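Local coordinates for putative peptidase (Bacteroides fragilis, PDB 5DYN), which is a clostripain-family (C11) cysteine protease, here its C-terminal part, that probably activates the B. fragilis toxin by cleaving it, at residues K128-Y133 against R162-I167; K137-L142 against P216-P221. One frame throughout, in Å; residues are numbered along the deposited sequence.

Interaction 1. Residues K128-Y133 against R162-I167; sequences KVLPRY and RFIYQI
Leu130 and Ile164 meet through their outermost methyls, with CD1 of Leu130 3.7 Å from CD1 of Ile164 and the two side chains running at about a right angle to one another. Val129 comes at the same helix from the neighbouring position. Its CG1, set anti to the backbone N (chi1 174°), reaches between two residues one turn apart, lying 4.1 Å from CG2 of Ile164 and 3.9 Å from CD1 of Ile167. Ile167 buries more surface than any other residue of the contact. Its CG1 stands between the backbone N and the carbonyl carbon (chi1 67°), and the extended chain beyond carries CD1 across to the other segment, where Val129 CG1, Leu130 CD1 and Tyr133 CB, the last at 4.2 Å, gather round it. Tyr133 turns its ring past the end of the helix, and its CD2 comes within 3.1 Å of the carbonyl O of Ile167, which meets the ring obliquely. No hydrogen bond joins the segments, so apolar packing carries the contact. The Tyr133 hydroxyl is instead hydrogen-bonded to Asp173, which also forms a salt bridge with Arg132, and to Asn171.

The contact is buried: residues 129-133, which include the short helix 130-133 that follows helix 119-127, pack against the C-terminal half of helix 160-167. Helix 172-182 closes the apolar cluster by bringing Trp177 onto both Val129 and Ile164, while Trp238, one of the residues of a sodium site, touches Leu130 from a loop.

Interaction 2. Residues K137-L142 against P216-P221; sequences KQNFDL and PRMSAP
The two segments are irregular, and their touching parts run 104° apart, coming nearest at Asn139 and Arg217, whose CA atoms are 5.6 Å from each other. Residues 217-220 form a type I beta turn, closed by a bond from Ala220 N to Arg217 O, and Ala220 takes the N-cap position of the helix that follows. Asn139 makes the one hydrogen bond across the contact: its OD1 accepts from Met218 N at 3.0 Å. The bond is nearly straight at hydrogen (164°), and the donor is tilted 16° from the carbonyl plane. A side-chain amide thus holds a backbone N-H within the turn, and OD1 also lies 3.4 Å from Arg217 CA.

Met218 supplies the largest share of the buried surface. Its chain places CG over one face of the Asn139 amide, 3.8 Å from ND2, and the bend at chi2 sends CE on to the other backbone. There CE lies 3.3 Å from Lys137 O and 3.7 Å from Gln138 CA, and the aliphatic CG of the extended Lys137 side chain flanks it at 3.9 Å. Phe140 approaches Pro216 more loosely: the carbonyl O of Pro216 lies near the plane of the ring, at its edge, 4.2 Å from CD1.

Most of the touching residues are exposed, and the contact ties the loop between helix 130-133 and strand 158-159 to the loop leading from strand 212-213 into helix 221-227. Trp243, near the C-terminus, packs its ring against the Phe140 ring, touches Pro216 and donates a hydrogen bond from NE1 to Gln138 O. Tyr158 of strand 158-159 packs against Arg217 and Leu142.

Overall arrangement
Interactions 1 and 2 lie on the same side of the protease, their centres about 15 Å apart, and their segments alternate along the chain. Interaction 1 is a buried contact of residues 129-133 with helix 160-167, made by branched aliphatic groups and a tyrosine, whereas interaction 2 is a surface contact between loops that depends on a side-chain-to-backbone hydrogen bond and one exposed methionine. They adjoin directly: the rings of Phe163 and Phe140 meet edge-to-face, and Gln166 NE2 lies 2.6 Å from Asp141 O, a probable hydrogen bond. Helix 160-167 therefore faces residues 128-133 and also touches the loop 137-142, so that one helix joins the apolar cluster to that loop.

Interaction 1. Residues K128-Y133 against R162-I167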
loop_
_atom_site.group_PDB
_atom_site.type_symbol
_atom_site.label_atom_id
_atom_site.label_comp_id
_atom_site.label_asym_id
_atom_site.label_seq_id
_atom_site.Cartn_x
_atom_site.Cartn_y
_atom_site.Cartn_z
ATOM N N LYS B 128 -17.020 -17.205 8.189
ATOM C CA LYS B 128 -17.783 -18.426 7.947
ATOM C C LYS B 128 -16.852 -19.595 7.631
ATOM O O LYS B 128 -17.259 -20.755 7.675
ATOM C CB LYS B 128 -18.774 -18.226 6.796
ATOM C CG LYS B 128 -19.830 -17.158 7.048
ATOM C CD LYS B 128 -20.739 -16.972 5.838
ATOM C CE LYS B 128 -22.030 -16.250 6.220
ATOM N NZ LYS B 128 -22.978 -16.119 5.074
ATOM N N VAL B 129 -15.600 -19.285 7.314
ATOM C CA VAL B 129 -14.644 -20.300 6.884
ATOM C C VAL B 129 -13.657 -20.698 7.978
ATOM O O VAL B 129 -13.537 -21.875 8.318
ATOM C CB VAL B 129 -13.838 -19.818 5.661
ATOM C CG1 VAL B 129 -12.745 -20.819 5.316
ATOM C CG2 VAL B 129 -14.760 -19.585 4.471
ATOM N N LEU B 130 -12.959 -19.705 8.522
ATOM C CA LEU B 130 -11.816 -19.931 9.410
ATOM C C LEU B 130 -12.067 -20.836 10.632
ATOM O O LEU B 130 -11.300 -21.773 10.854
ATOM C CB LEU B 130 -11.260 -18.581 9.878
ATOM C CG LEU B 130 -10.077 -18.026 9.084
ATOM C CD1 LEU B 130 -10.248 -18.270 7.594
ATOM C CD2 LEU B 130 -9.895 -16.541 9.369
ATOM N N PRO B 131 -13.118 -20.565 11.436
ATOM C CA PRO B 131 -13.296 -21.441 12.602
ATOM C C PRO B 131 -13.624 -22.871 12.196
ATOM O O PRO B 131 -13.250 -23.822 12.877
ATOM C CB PRO B 131 -14.480 -20.810 13.348
ATOM C CG PRO B 131 -14.601 -19.425 12.802
ATOM C CD PRO B 131 -14.153 -19.518 11.383
ATOM N N ARG B 132 -14.313 -22.999 11.070
ATOM C CA ARG B 132 -14.809 -24.277 10.581
ATOM C C ARG B 132 -13.698 -25.171 10.033
ATOM O O ARG B 132 -13.790 -26.399 10.100
ATOM C CB ARG B 132 -15.868 -24.018 9.506
ATOM C CG ARG B 132 -16.616 -25.230 9.000
ATOM C CD ARG B 132 -17.876 -24.775 8.279
ATOM N NE ARG B 132 -18.343 -25.739 7.287
ATOM C CZ ARG B 132 -19.336 -25.502 6.436
ATOM N NH1 ARG B 132 -19.963 -24.333 6.457
ATOM N NH2 ARG B 132 -19.699 -26.430 5.559
ATOM N N TYR B 133 -12.644 -24.558 9.500
ATOM C CA TYR B 133 -11.579 -25.314 8.847
ATOM C C TYR B 133 -10.242 -25.203 9.569
ATOM O O TYR B 133 -9.241 -25.759 9.122
ATOM C CB TYR B 133 -11.421 -24.856 7.396
ATOM C CG TYR B 133 -12.561 -25.294 6.510
ATOM C CD1 TYR B 133 -13.680 -24.492 6.340
ATOM C CD2 TYR B 133 -12.524 -26.518 5.852
ATOM C CE1 TYR B 133 -14.726 -24.889 5.537
ATOM C CE2 TYR B 133 -13.565 -26.926 5.047
ATOM C CZ TYR B 133 -14.665 -26.107 4.892
ATOM O OH TYR B 133 -15.710 -26.504 4.090
ATOM N N ARG B 162 -5.455 -18.086 -2.021
ATOM C CA ARG B 162 -4.857 -19.413 -2.110
ATOM C C ARG B 162 -4.839 -20.112 -0.754
ATOM O O ARG B 162 -4.908 -21.339 -0.679
ATOM C CB ARG B 162 -3.442 -19.326 -2.683
ATOM C CG ARG B 162 -3.388 -18.915 -4.146
ATOM C CD ARG B 162 -3.986 -19.983 -5.053
ATOM N NE ARG B 162 -5.435 -19.862 -5.180
ATOM C CZ ARG B 162 -6.209 -20.737 -5.814
ATOM N NH1 ARG B 162 -5.676 -21.809 -6.386
ATOM N NH2 ARG B 162 -7.518 -20.540 -5.875
ATOM N N PHE B 163 -4.755 -19.327 0.315
ATOM C CA PHE B 163 -4.796 -19.877 1.665
ATOM C C PHE B 163 -6.182 -20.430 2.004
ATOM O O PHE B 163 -6.302 -21.523 2.564
ATOM C CB PHE B 163 -4.384 -18.815 2.687
ATOM C CG PHE B 163 -4.629 -19.220 4.114
ATOM C CD1 PHE B 163 -3.925 -20.270 4.681
ATOM C CD2 PHE B 163 -5.561 -18.547 4.888
ATOM C CE1 PHE B 163 -4.149 -20.645 5.995
ATOM C CE2 PHE B 163 -5.789 -18.918 6.205
ATOM C CZ PHE B 163 -5.084 -19.969 6.757
ATOM N N ILE B 164 -7.226 -19.676 1.669
ATOM C CA ILE B 164 -8.592 -20.136 1.900
ATOM C C ILE B 164 -8.863 -21.360 1.030
ATOM O O ILE B 164 -9.527 -22.306 1.456
ATOM C CB ILE B 164 -9.641 -19.034 1.607
ATOM C CG1 ILE B 164 -9.390 -17.808 2.485
ATOM C CG2 ILE B 164 -11.048 -19.545 1.865
ATOM C CD1 ILE B 164 -9.523 -18.083 3.969
ATOM N N TYR B 165 -8.325 -21.339 -0.185
ATOM C CA TYR B 165 -8.447 -22.466 -1.102
ATOM C C TYR B 165 -7.795 -23.722 -0.526
ATOM O O TYR B 165 -8.324 -24.827 -0.655
ATOM C CB TYR B 165 -7.818 -22.123 -2.453
ATOM C CG TYR B 165 -7.994 -23.199 -3.500
ATOM C CD1 TYR B 165 -9.101 -23.200 -4.336
ATOM C CD2 TYR B 165 -7.051 -24.209 -3.656
ATOM C CE1 TYR B 165 -9.268 -24.177 -5.295
ATOM C CE2 TYR B 165 -7.211 -25.191 -4.613
ATOM C CZ TYR B 165 -8.320 -25.169 -5.429
ATOM O OH TYR B 165 -8.486 -26.141 -6.386
ATOM N N GLN B 166 -6.641 -23.538 0.102
ATOM C CA GLN B 166 -5.892 -24.644 0.683
ATOM C C GLN B 166 -6.673 -25.326 1.805
ATOM O O GLN B 166 -6.850 -26.546 1.800
ATOM C CB GLN B 166 -4.545 -24.146 1.209
ATOM C CG GLN B 166 -3.576 -25.241 1.626
ATOM C CD GLN B 166 -2.759 -25.771 0.464
ATOM O OE1 GLN B 166 -3.291 -26.040 -0.613
ATOM N NE2 GLN B 166 -1.455 -25.910 0.674
ATOM N N ILE B 167 -7.146 -24.533 2.761
ATOM C CA ILE B 167 -7.787 -25.078 3.952
ATOM C C ILE B 167 -9.188 -25.613 3.673
ATOM O O ILE B 167 -9.714 -26.418 4.441
ATOM C CB ILE B 167 -7.865 -24.025 5.074
ATOM C CG1 ILE B 167 -8.815 -22.890 4.688
ATOM C CG2 ILE B 167 -6.478 -23.480 5.383
ATOM C CD1 ILE B 167 -8.985 -21.857 5.776
#

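Interaction 2. Residues K137-L142 against P216-P221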
loop_
_atom_site.group_PDB
_atom_site.type_symbol
_atom_site.label_atom_id
_atom_site.label_comp_id
_atom_site.label_asym_id
_atom_site.label_seq_id
_atom_site.Cartn_x
_atom_site.Cartn_y
_atom_site.Cartn_z
ATOM N N LYS B 137 -4.542 -26.215 16.623
ATOM C CA LYS B 137 -3.397 -25.307 16.588
ATOM C C LYS B 137 -2.154 -26.021 16.070
ATOM O O LYS B 137 -1.530 -26.806 16.786
ATOM C CB LYS B 137 -3.130 -24.721 17.976
ATOM C CG LYS B 137 -1.929 -23.786 18.041
ATOM C CD LYS B 137 -1.826 -23.119 19.403
ATOM C CE LYS B 137 -0.574 -22.263 19.512
ATOM N NZ LYS B 137 -0.413 -21.697 20.881
ATOM N N GLN B 138 -1.794 -25.729 14.826
ATOM C CA GLN B 138 -0.732 -26.457 14.139
ATOM C C GLN B 138 -0.266 -25.707 12.893
ATOM O O GLN B 138 -1.075 -25.084 12.202
ATOM C CB GLN B 138 -1.225 -27.862 13.767
ATOM C CG GLN B 138 -0.331 -28.629 12.810
ATOM C CD GLN B 138 -0.871 -30.010 12.498
ATOM O OE1 GLN B 138 -0.421 -31.004 13.068
ATOM N NE2 GLN B 138 -1.840 -30.080 11.590
ATOM N N ASN B 139 1.035 -25.756 12.617
ATOM C CA ASN B 139 1.573 -25.190 11.384
ATOM C C ASN B 139 0.854 -25.734 10.155
ATOM O O ASN B 139 0.545 -26.924 10.075
ATOM C CB ASN B 139 3.074 -25.462 11.271
ATOM C CG ASN B 139 3.904 -24.498 12.093
ATOM O OD1 ASN B 139 3.453 -23.399 12.423
ATOM N ND2 ASN B 139 5.125 -24.901 12.424
ATOM N N PHE B 140 0.585 -24.852 9.201
ATOM C CA PHE B 140 -0.172 -25.220 8.015
ATOM C C PHE B 140 0.725 -25.830 6.939
ATOM O O PHE B 140 1.932 -25.595 6.917
ATOM C CB PHE B 140 -0.906 -23.996 7.458
ATOM C CG PHE B 140 -1.953 -23.436 8.386
ATOM C CD1 PHE B 140 -1.600 -22.595 9.432
ATOM C CD2 PHE B 140 -3.295 -23.744 8.205
ATOM C CE1 PHE B 140 -2.562 -22.074 10.283
ATOM C CE2 PHE B 140 -4.263 -23.228 9.053
ATOM C CZ PHE B 140 -3.896 -22.392 10.094
ATOM N N ASP B 141 0.126 -26.627 6.061
ATOM C CA ASP B 141 0.809 -27.113 4.868
ATOM C C ASP B 141 0.621 -26.085 3.755
ATOM O O ASP B 141 -0.373 -26.116 3.029
ATOM C CB ASP B 141 0.269 -28.485 4.453
ATOM C CG ASP B 141 0.977 -29.054 3.235
ATOM O OD1 ASP B 141 2.116 -28.627 2.943
ATOM O OD2 ASP B 141 0.394 -29.940 2.573
ATOM N N LEU B 142 1.576 -25.168 3.632
ATOM C CA LEU B 142 1.400 -23.991 2.786
ATOM C C LEU B 142 2.054 -24.098 1.414
ATOM O O LEU B 142 2.245 -23.088 0.735
ATOM C CB LEU B 142 1.940 -22.754 3.502
ATOM C CG LEU B 142 1.172 -22.342 4.755
ATOM C CD1 LEU B 142 1.828 -21.140 5.411
ATOM C CD2 LEU B 142 -0.274 -22.045 4.394
ATOM N N PRO B 216 -0.575 -17.619 11.178
ATOM C CA PRO B 216 0.091 -17.984 12.432
ATOM C C PRO B 216 1.122 -19.096 12.241
ATOM O O PRO B 216 0.989 -19.930 11.344
ATOM C CB PRO B 216 -1.066 -18.452 13.318
ATOM C CG PRO B 216 -2.253 -17.732 12.788
ATOM C CD PRO B 216 -2.041 -17.672 11.303
ATOM N N ARG B 217 2.143 -19.096 13.090
ATOM C CA ARG B 217 3.238 -20.049 12.990
ATOM C C ARG B 217 3.807 -20.302 14.378
ATOM O O ARG B 217 3.886 -19.386 15.197
ATOM C CB ARG B 217 4.322 -19.519 12.049
ATOM C CG ARG B 217 4.954 -18.233 12.558
ATOM C CD ARG B 217 5.340 -17.309 11.435
ATOM N NE ARG B 217 4.211 -17.000 10.568
ATOM C CZ ARG B 217 4.338 -16.415 9.384
ATOM N NH1 ARG B 217 5.543 -16.080 8.946
ATOM N NH2 ARG B 217 3.270 -16.167 8.640
ATOM N N MET B 218 4.194 -21.546 14.640
ATOM C CA MET B 218 4.720 -21.936 15.944
ATOM C C MET B 218 5.968 -21.140 16.322
ATOM O O MET B 218 6.215 -20.877 17.497
ATOM C CB MET B 218 5.041 -23.434 15.960
ATOM C CG MET B 218 3.822 -24.340 15.910
ATOM S SD MET B 218 2.758 -24.151 17.352
ATOM C CE MET B 218 1.449 -25.309 16.959
ATOM N N SER B 219 6.745 -20.751 15.315
ATOM C CA SER B 219 8.029 -20.101 15.548
ATOM C C SER B 219 7.895 -18.682 16.093
ATOM O O SER B 219 8.811 -18.174 16.736
ATOM C CB SER B 219 8.845 -20.071 14.253
ATOM O OG SER B 219 8.153 -19.375 13.229
ATOM N N ALA B 220 6.758 -18.043 15.838
ATOM C CA ALA B 220 6.600 -16.631 16.181
ATOM C C ALA B 220 5.378 -16.361 17.059
ATOM O O ALA B 220 4.419 -15.727 16.614
ATOM C CB ALA B 220 6.523 -15.795 14.906
ATOM N N PRO B 221 5.421 -16.819 18.321
ATOM C CA PRO B 221 4.286 -16.648 19.238
ATOM C C PRO B 221 4.014 -15.177 19.545
ATOM O O PRO B 221 2.858 -14.768 19.678
ATOM C CB PRO B 221 4.735 -17.399 20.495
ATOM C CG PRO B 221 6.227 -17.355 20.447
ATOM C CD PRO B 221 6.585 -17.432 18.990
#